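Local coordinates for protein ADP-ribosylglycohydrolase (Thermus thermophilus, PDB 2YZW) that is an all-helical protein of the ADP-ribosylglycohydrolase family that holds gadolinium ions in the model, at residues G53-D58 against A279-E284. Residues are numbered along the deposited sequence; the frame is centred on the assembly and turned at random.
Sequences GFWTDD and ALHLRE. With GD3 (gadolinium ion), chain C.
With chi1 of H281 at -172°, CG stands anti to the backbone N and the imidazole reaches across to lie flat over one face of the F54 ring; a nearly eclipsed chi1 of 25° in W55 lays the indole edge along residues 280-282. F54 and H281 form a face-to-face stack: the planes differ by 9° and the centroids are 4.0 Å apart. CZ of F54 sits above the middle of the imidazole, while CG of L282 covers the opposite face. Water 1 is hydrogen-bonded to ND1 of H281 (3.0 Å) and lies over the middle of the indole, accepting a weak bond from N of W55. The indole works through its edge: NE1 of W55 donates to O of H281 at 2.9 Å, the oxygen close to the indole plane. On that edge CD1 of L280 packs against CD1 of W55, and CD1 of L282 meets CZ2 of W55 at 3.6 Å. F54, W55 and H281 thus make an aromatic cluster. The backbones join too, N of H281 giving a nearly straight bond to O of G53 (2.9 Å), and CA of G53 making a nearly straight CA-H...O contact with O of A279 (3.3 Å). Just downstream, T56, D57 and D58 bind gadolinium together with D253. The contact ties the loop entering helix 57-72 to the type II beta turn L280-R283, where L282 N-caps helix 283-297; W55 and L280 also rest on helix 5-26 and M286.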
loop_
_atom_site.group_PDB
_atom_site.type_symbol
_atom_site.label_atom_id
_atom_site.label_comp_id
_atom_site.label_asym_id
_atom_site.label_seq_id
_atom_site.Cartn_x
_atom_site.Cartn_y
_atom_site.Cartn_z
ATOM N N GLY A 53 -4.483 11.821 12.599
ATOM C CA GLY A 53 -3.698 11.995 11.388
ATOM C C GLY A 53 -2.307 11.388 11.385
ATOM O O GLY A 53 -1.581 11.523 10.403
ATOM N N PHE A 54 -1.915 10.733 12.471
ATOM C CA PHE A 54 -0.596 10.114 12.515
ATOM C C PHE A 54 -0.645 8.693 11.980
ATOM O O PHE A 54 -1.489 7.895 12.378
ATOM C CB PHE A 54 -0.033 10.115 13.941
ATOM C CG PHE A 54 0.779 11.340 14.267
ATOM C CD1 PHE A 54 0.209 12.608 14.197
ATOM C CD2 PHE A 54 2.117 11.226 14.624
ATOM C CE1 PHE A 54 0.961 13.749 14.479
ATOM C CE2 PHE A 54 2.880 12.362 14.908
ATOM C CZ PHE A 54 2.299 13.625 14.835
ATOM N N TRP A 55 0.264 8.391 11.063
ATOM C CA TRP A 55 0.343 7.067 10.463
ATOM C C TRP A 55 1.389 6.196 11.165
ATOM O O TRP A 55 1.919 6.576 12.210
ATOM C CB TRP A 55 0.647 7.194 8.967
ATOM C CG TRP A 55 1.355 8.458 8.614
ATOM C CD1 TRP A 55 0.791 9.621 8.165
ATOM C CD2 TRP A 55 2.761 8.701 8.700
ATOM N NE1 TRP A 55 1.763 10.571 7.964
ATOM C CE2 TRP A 55 2.982 10.032 8.286
ATOM C CE3 TRP A 55 3.860 7.920 9.089
ATOM C CZ2 TRP A 55 4.257 10.603 8.249
ATOM C CZ3 TRP A 55 5.129 8.489 9.052
ATOM C CH2 TRP A 55 5.314 9.819 8.634
ATOM N N THR A 56 1.691 5.035 10.591
ATOM C CA THR A 56 2.631 4.113 11.216
ATOM C C THR A 56 3.764 3.657 10.299
ATOM O O THR A 56 4.163 4.386 9.392
ATOM C CB THR A 56 1.876 2.880 11.752
ATOM O OG1 THR A 56 1.449 2.062 10.656
ATOM C CG2 THR A 56 0.644 3.330 12.537
ATOM N N ASP A 57 4.280 2.451 10.539
ATOM C CA ASP A 57 5.382 1.924 9.740
ATOM C C ASP A 57 5.034 1.782 8.265
ATOM O O ASP A 57 5.911 1.863 7.400
ATOM C CB ASP A 57 5.863 0.570 10.290
ATOM C CG ASP A 57 4.802 -0.512 10.210
ATOM O OD1 ASP A 57 5.143 -1.666 9.867
ATOM O OD2 ASP A 57 3.630 -0.215 10.506
ATOM N N ASP A 58 3.754 1.570 7.974
ATOM C CA ASP A 58 3.315 1.417 6.595
ATOM C C ASP A 58 3.767 2.629 5.783
ATOM O O ASP A 58 4.447 2.495 4.768
ATOM C CB ASP A 58 1.789 1.301 6.532
ATOM C CG ASP A 58 1.249 0.185 7.406
ATOM O OD1 ASP A 58 1.491 0.213 8.635
ATOM O OD2 ASP A 58 0.573 -0.718 6.864
ATOM N N ALA A 279 -5.651 16.976 8.430
ATOM C CA ALA A 279 -5.250 16.396 9.707
ATOM C C ALA A 279 -4.027 15.496 9.567
ATOM O O ALA A 279 -3.348 15.192 10.547
ATOM C CB ALA A 279 -6.407 15.599 10.296
ATOM N N LEU A 280 -3.751 15.081 8.337
ATOM C CA LEU A 280 -2.643 14.180 8.037
ATOM C C LEU A 280 -1.237 14.701 8.352
ATOM O O LEU A 280 -0.833 15.765 7.885
ATOM C CB LEU A 280 -2.719 13.784 6.563
ATOM C CG LEU A 280 -1.821 12.637 6.105
ATOM C CD1 LEU A 280 -2.294 11.332 6.746
ATOM C CD2 LEU A 280 -1.881 12.530 4.594
ATOM N N HIS A 281 -0.488 13.928 9.131
ATOM C CA HIS A 281 0.878 14.299 9.497
ATOM C C HIS A 281 1.775 14.321 8.257
ATOM O O HIS A 281 1.739 13.402 7.442
ATOM C CB HIS A 281 1.439 13.295 10.506
ATOM C CG HIS A 281 2.757 13.698 11.090
ATOM N ND1 HIS A 281 3.739 12.785 11.407
ATOM C CD2 HIS A 281 3.240 14.911 11.451
ATOM C CE1 HIS A 281 4.771 13.418 11.938
ATOM N NE2 HIS A 281 4.493 14.708 11.978
ATOM N N LEU A 282 2.578 15.376 8.128
ATOM C CA LEU A 282 3.503 15.545 7.003
ATOM C C LEU A 282 2.824 15.535 5.633
ATOM O O LEU A 282 3.391 15.073 4.640
ATOM C CB LEU A 282 4.601 14.477 7.046
ATOM C CG LEU A 282 5.380 14.365 8.361
ATOM C CD1 LEU A 282 6.518 13.370 8.177
ATOM C CD2 LEU A 282 5.926 15.724 8.778
ATOM N N ARG A 283 1.607 16.062 5.587
ATOM C CA ARG A 283 0.845 16.141 4.348
ATOM C C ARG A 283 1.657 16.802 3.225
ATOM O O ARG A 283 1.802 16.249 2.133
ATOM C CB ARG A 283 -0.427 16.951 4.594
ATOM C CG ARG A 283 -1.248 17.259 3.354
ATOM C CD ARG A 283 -2.194 18.407 3.650
ATOM N NE ARG A 283 -3.131 18.669 2.563
ATOM C CZ ARG A 283 -4.042 19.637 2.592
ATOM N NH1 ARG A 283 -4.130 20.431 3.656
ATOM N NH2 ARG A 283 -4.869 19.807 1.568
ATOM N N GLU A 284 2.181 17.991 3.499
ATOM C CA GLU A 284 2.945 18.727 2.496
ATOM C C GLU A 284 4.202 18.006 2.024
ATOM O O GLU A 284 4.544 18.059 0.844
ATOM C CB GLU A 284 3.322 20.113 3.028
ATOM C CG GLU A 284 2.151 21.073 3.206
ATOM C CD GLU A 284 1.254 20.723 4.377
ATOM O OE1 GLU A 284 1.682 19.945 5.257
ATOM O OE2 GLU A 284 0.120 21.247 4.425
HETATM GD GD GD3 C . 1.437 -0.529 10.840
HETATM O O HOH W 1 3.109 9.907 11.697
HETATM O O HOH W 2 0.157 -2.054 12.089
HETATM O O HOH W 3 2.522 -2.304 12.111
#